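Long-range contacts in Phosphoglucosamine/phosphogalactosamine mutase (Sulfolobus tokodaii, PDB 2F7L), which interconverts the 6-phosphates and 1-phosphates of glucosamine and galactosamine, a magnesium-dependent step in making UDP-GlcNAc and UDP-GalNAc: residues 65-70 against 144-149; 262-267 against 293-298. All blocks are in the same frame, centred on the assembly; numbering follows the deposited sequence.

Contact 1. Residues 65-70 against 144-149; sequences GVEVYD and EVKRED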
# COMPACT_ATOMS: atom_id res chain seq x y z
N GLY A 65 -30.67 -1.79 -5.81
CA GLY A 65 -30.62 -1.86 -7.26
C GLY A 65 -29.29 -1.87 -7.98
O GLY A 65 -29.21 -1.48 -9.13
N VAL A 66 -28.23 -2.33 -7.33
CA VAL A 66 -26.94 -2.38 -7.99
C VAL A 66 -26.85 -3.69 -8.75
O VAL A 66 -27.39 -4.69 -8.30
CB VAL A 66 -25.79 -2.28 -6.96
CG1 VAL A 66 -24.49 -2.64 -7.61
CG2 VAL A 66 -25.74 -0.87 -6.35
N GLU A 67 -26.20 -3.68 -9.91
CA GLU A 67 -26.04 -4.91 -10.69
C GLU A 67 -24.73 -5.47 -10.15
O GLU A 67 -23.66 -4.98 -10.50
CB GLU A 67 -25.91 -4.60 -12.19
CG GLU A 67 -26.28 -5.81 -13.09
CD GLU A 67 -25.56 -5.85 -14.45
OE1 GLU A 67 -25.57 -6.92 -15.09
OE2 GLU A 67 -24.98 -4.82 -14.87
N VAL A 68 -24.81 -6.49 -9.30
CA VAL A 68 -23.63 -7.06 -8.66
C VAL A 68 -22.78 -8.13 -9.36
O VAL A 68 -23.30 -9.09 -9.90
CB VAL A 68 -24.02 -7.64 -7.29
CG1 VAL A 68 -22.79 -8.15 -6.57
CG2 VAL A 68 -24.73 -6.59 -6.46
N TYR A 69 -21.46 -7.98 -9.30
CA TYR A 69 -20.52 -8.96 -9.85
C TYR A 69 -19.54 -9.48 -8.80
O TYR A 69 -18.94 -8.71 -8.04
CB TYR A 69 -19.71 -8.38 -11.00
CG TYR A 69 -20.51 -8.16 -12.24
CD1 TYR A 69 -21.44 -7.13 -12.31
CD2 TYR A 69 -20.36 -9.01 -13.34
CE1 TYR A 69 -22.19 -6.93 -13.44
CE2 TYR A 69 -21.12 -8.82 -14.48
CZ TYR A 69 -22.03 -7.78 -14.52
OH TYR A 69 -22.78 -7.53 -15.66
N ASP A 70 -19.36 -10.79 -8.79
CA ASP A 70 -18.48 -11.47 -7.86
C ASP A 70 -17.13 -11.86 -8.51
O ASP A 70 -17.08 -12.69 -9.42
CB ASP A 70 -19.17 -12.73 -7.38
CG ASP A 70 -18.69 -13.19 -6.02
OD1 ASP A 70 -17.46 -13.36 -5.84
OD2 ASP A 70 -19.55 -13.38 -5.14
N GLU A 144 -29.82 -11.50 -10.24
CA GLU A 144 -28.92 -12.46 -9.63
C GLU A 144 -27.55 -11.85 -9.72
O GLU A 144 -27.27 -11.10 -10.65
CB GLU A 144 -28.93 -13.79 -10.39
CG GLU A 144 -30.13 -14.66 -10.02
CD GLU A 144 -30.24 -15.96 -10.83
OE1 GLU A 144 -31.34 -16.59 -10.76
OE2 GLU A 144 -29.26 -16.37 -11.51
N VAL A 145 -26.68 -12.16 -8.76
CA VAL A 145 -25.34 -11.62 -8.85
C VAL A 145 -24.63 -12.48 -9.90
O VAL A 145 -24.77 -13.69 -9.93
CB VAL A 145 -24.58 -11.65 -7.47
CG1 VAL A 145 -25.55 -11.84 -6.35
CG2 VAL A 145 -23.49 -12.70 -7.46
N LYS A 146 -23.89 -11.82 -10.77
CA LYS A 146 -23.16 -12.48 -11.83
C LYS A 146 -21.73 -12.80 -11.38
O LYS A 146 -21.24 -12.26 -10.39
CB LYS A 146 -23.15 -11.58 -13.06
CG LYS A 146 -24.54 -11.29 -13.66
CD LYS A 146 -24.47 -10.23 -14.78
CE LYS A 146 -25.80 -10.04 -15.55
NZ LYS A 146 -26.99 -9.61 -14.76
N ARG A 147 -21.07 -13.71 -12.08
CA ARG A 147 -19.70 -14.05 -11.75
C ARG A 147 -18.76 -13.30 -12.70
O ARG A 147 -19.11 -13.03 -13.85
CB ARG A 147 -19.46 -15.56 -11.87
CG ARG A 147 -20.07 -16.37 -10.72
CD ARG A 147 -20.48 -17.79 -11.15
NE ARG A 147 -21.38 -17.79 -12.31
CZ ARG A 147 -21.92 -18.88 -12.87
NH1 ARG A 147 -21.67 -20.08 -12.36
NH2 ARG A 147 -22.69 -18.75 -13.94
N GLU A 148 -17.58 -12.96 -12.18
CA GLU A 148 -16.53 -12.26 -12.91
C GLU A 148 -15.23 -13.08 -12.81
O GLU A 148 -14.51 -13.03 -11.79
CB GLU A 148 -16.31 -10.88 -12.30
CG GLU A 148 -15.12 -10.17 -12.86
CD GLU A 148 -15.08 -10.23 -14.37
OE1 GLU A 148 -14.68 -11.27 -14.92
OE2 GLU A 148 -15.45 -9.23 -15.01
N ASP A 149 -14.92 -13.82 -13.88
CA ASP A 149 -13.72 -14.68 -13.88
C ASP A 149 -12.50 -14.13 -14.57
O ASP A 149 -11.61 -14.89 -14.86
CB ASP A 149 -14.02 -16.04 -14.52
CG ASP A 149 -14.97 -16.88 -13.70
OD1 ASP A 149 -15.48 -17.90 -14.24
OD2 ASP A 149 -15.22 -16.54 -12.52
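Glu148 N donates to Asp70 O at 2.8 Å, closing a short parallel beta ladder. The ladder adds strand 146-147 as the outermost strand of the mixed sheet of the first alpha/beta/alpha domain, beside strand 67-73. Its other rungs both meet Lys146: the amide N donates to Val68 O at 2.9 Å, while the carbonyl O accepts from Asp70 N at 2.9 Å with an N-H...O angle of 163°. Lys146 is thus gripped by the residues before and after its bridge partner, Tyr69.

As bridge partners, Tyr69 and Lys146 send their side chains to the same face of the sheet; with CG anti to the carbonyl carbon in both (chi1 -72° and -63°), the two run side by side. Lys146 CB sits over one face of the Tyr69 ring in a CH-pi contact, 4.1 Å from its centroid, and farther along the chain CD lies 3.5 Å from CZ. A bend at chi4 then carries the ammonium to Glu67, forming a salt bridge of NZ to OE1 at 3.1 Å whose hydrogen bond is weak. The other carboxylate oxygen of Glu67 pairs with Lys39, so the group spans two cations and its charge is probably well balanced. With an alanine here instead of the tyrosine, the Lys146 chain would probably lose the ring it lies along and be freer to swing from Glu67, and Tyr88 would lose its edge-to-face mate. Tyr88 also hydrogen-bonds the carboxylate of Glu148, tying the incoming segment to the domain a second time. Beside the Lys146 N to Val68 O bond the valines pack flank to flank, Val68 CG1 lying 4.0 Å from Val145 CB.

Contact 2. Residues 262-267 against 293-298; sequences SGTLLS and EYLSKY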
# COMPACT_ATOMS: atom_id res chain seq x y z
N SER A 262 13.57 0.33 -2.04
CA SER A 262 13.17 -0.27 -3.30
C SER A 262 12.24 0.65 -4.08
O SER A 262 12.10 0.50 -5.30
CB SER A 262 12.50 -1.63 -3.06
OG SER A 262 11.40 -1.52 -2.19
N GLY A 263 11.62 1.60 -3.39
CA GLY A 263 10.72 2.51 -4.07
C GLY A 263 11.58 3.44 -4.89
O GLY A 263 11.21 3.86 -5.99
N THR A 264 12.75 3.75 -4.35
CA THR A 264 13.72 4.64 -4.99
C THR A 264 14.33 3.98 -6.24
O THR A 264 14.38 4.58 -7.30
CB THR A 264 14.85 5.02 -3.98
OG1 THR A 264 14.31 5.91 -2.99
CG2 THR A 264 16.00 5.70 -4.69
N LEU A 265 14.77 2.73 -6.09
CA LEU A 265 15.34 1.94 -7.17
C LEU A 265 14.31 1.78 -8.30
O LEU A 265 14.63 1.90 -9.48
CB LEU A 265 15.72 0.56 -6.62
CG LEU A 265 17.18 0.10 -6.57
CD1 LEU A 265 18.10 1.29 -6.49
CD2 LEU A 265 17.39 -0.82 -5.38
N LEU A 266 13.06 1.50 -7.91
CA LEU A 266 11.96 1.32 -8.85
C LEU A 266 11.57 2.66 -9.44
O LEU A 266 11.23 2.75 -10.63
CB LEU A 266 10.76 0.72 -8.12
CG LEU A 266 10.47 -0.77 -8.34
CD1 LEU A 266 11.73 -1.59 -8.59
CD2 LEU A 266 9.71 -1.27 -7.14
N SER A 267 11.61 3.69 -8.62
CA SER A 267 11.27 5.03 -9.09
C SER A 267 12.29 5.38 -10.19
O SER A 267 12.01 6.09 -11.15
CB SER A 267 11.36 6.01 -7.92
OG SER A 267 10.48 7.10 -8.13
N GLU A 293 18.57 12.21 -2.56
CA GLU A 293 19.97 12.05 -2.86
C GLU A 293 20.18 11.25 -4.13
O GLU A 293 20.88 11.69 -5.04
CB GLU A 293 20.65 11.35 -1.69
CG GLU A 293 22.16 11.49 -1.66
CD GLU A 293 22.72 11.08 -0.32
OE1 GLU A 293 22.03 11.31 0.71
OE2 GLU A 293 23.85 10.54 -0.28
N TYR A 294 19.57 10.08 -4.19
CA TYR A 294 19.72 9.20 -5.34
C TYR A 294 18.99 9.67 -6.59
O TYR A 294 19.55 9.66 -7.67
CB TYR A 294 19.24 7.80 -4.99
CG TYR A 294 19.84 6.71 -5.85
CD1 TYR A 294 21.03 6.08 -5.49
CD2 TYR A 294 19.22 6.32 -7.03
CE1 TYR A 294 21.57 5.08 -6.28
CE2 TYR A 294 19.76 5.32 -7.83
CZ TYR A 294 20.94 4.71 -7.44
OH TYR A 294 21.46 3.70 -8.21
N LEU A 295 17.74 10.09 -6.46
CA LEU A 295 17.02 10.51 -7.65
C LEU A 295 17.52 11.84 -8.18
O LEU A 295 17.24 12.19 -9.32
CB LEU A 295 15.52 10.59 -7.39
CG LEU A 295 14.85 9.24 -7.10
CD1 LEU A 295 13.35 9.43 -6.96
CD2 LEU A 295 15.16 8.22 -8.21
N SER A 296 18.25 12.57 -7.33
CA SER A 296 18.79 13.87 -7.71
C SER A 296 19.73 13.75 -8.90
O SER A 296 19.67 14.55 -9.85
CB SER A 296 19.54 14.50 -6.54
OG SER A 296 18.65 15.21 -5.70
N LYS A 297 20.61 12.76 -8.85
CA LYS A 297 21.54 12.55 -9.93
C LYS A 297 20.89 11.91 -11.16
O LYS A 297 21.50 11.09 -11.85
CB LYS A 297 22.73 11.70 -9.45
CG LYS A 297 22.40 10.41 -8.76
CD LYS A 297 23.67 9.59 -8.55
CE LYS A 297 23.44 8.39 -7.63
NZ LYS A 297 22.28 7.53 -8.04
N TYR A 298 19.64 12.28 -11.43
CA TYR A 298 18.90 11.77 -12.58
C TYR A 298 17.84 12.81 -12.96
O TYR A 298 17.07 12.61 -13.90
CB TYR A 298 18.24 10.43 -12.25
CG TYR A 298 19.22 9.32 -11.94
CD1 TYR A 298 19.90 8.66 -12.95
CD2 TYR A 298 19.49 8.97 -10.62
CE1 TYR A 298 20.84 7.66 -12.65
CE2 TYR A 298 20.42 7.98 -10.31
CZ TYR A 298 21.10 7.33 -11.33
OH TYR A 298 22.04 6.36 -11.02
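Thr264 and Tyr294 cross obliquely where helix 259-272 meets helix 290-296, the threonine methyl CG2 resting 3.9 Å from Tyr294 CB and 4.0 Å from its CD2. With CG2 anti to the backbone N (chi1 -71° for OG1), the methyl is the branch offered to the tyrosine, and OG1 is left to bond back to Asp260 O within its own helix. Next to this pair Leu295 spreads its two methyls over one turn of the facing helix: CD2 lies 3.8 Å from the backbone O of Thr264, and CD1 lies 3.9 Å from Ser267 OG. These four buried residues make the close part of the contact, and no hydrogen bond crosses between the two segments, which meet here by van der Waals packing.

The fit slackens toward the hydroxyl of Tyr294, where Leu265 CD1 comes no nearer than 4.5 Å to Tyr294 OH; the Leu265 side chain also packs on Leu363, Phe364 and Leu367. Past the helix end lies the solvent side. There the exposed Lys297 folds back to set NZ over the centre of one face of the Tyr294 ring, with a weak hydrogen bond to Tyr298 OH. Ser267 and Leu295 both also touch Ile281 of strand 280-284, which puts the two helices in the same layer over the sheet. Helix 290-296 links that strand to its parallel neighbour 301-305, the beta-alpha-beta crossover of an alpha/beta/alpha domain.

In the fold
The two contacts belong to different alpha/beta/alpha domains of one chain, contact 1 to the first and contact 2 to the third. They lie on opposite sides of the chain's centre, about 42 Å apart between centres, and share no element. Contact 1 is strand against strand at a partly buried sheet edge, so backbone hydrogen bonds carry it, and a charged pair forms beside a tyrosine ring on one face. Contact 2 is helix against helix in a buried layer beside its sheet; there no backbone bond passes between the segments, and methyl groups and a tyrosine do the joining. Both lie away from the probable catalytic serine and magnesium-binding aspartates.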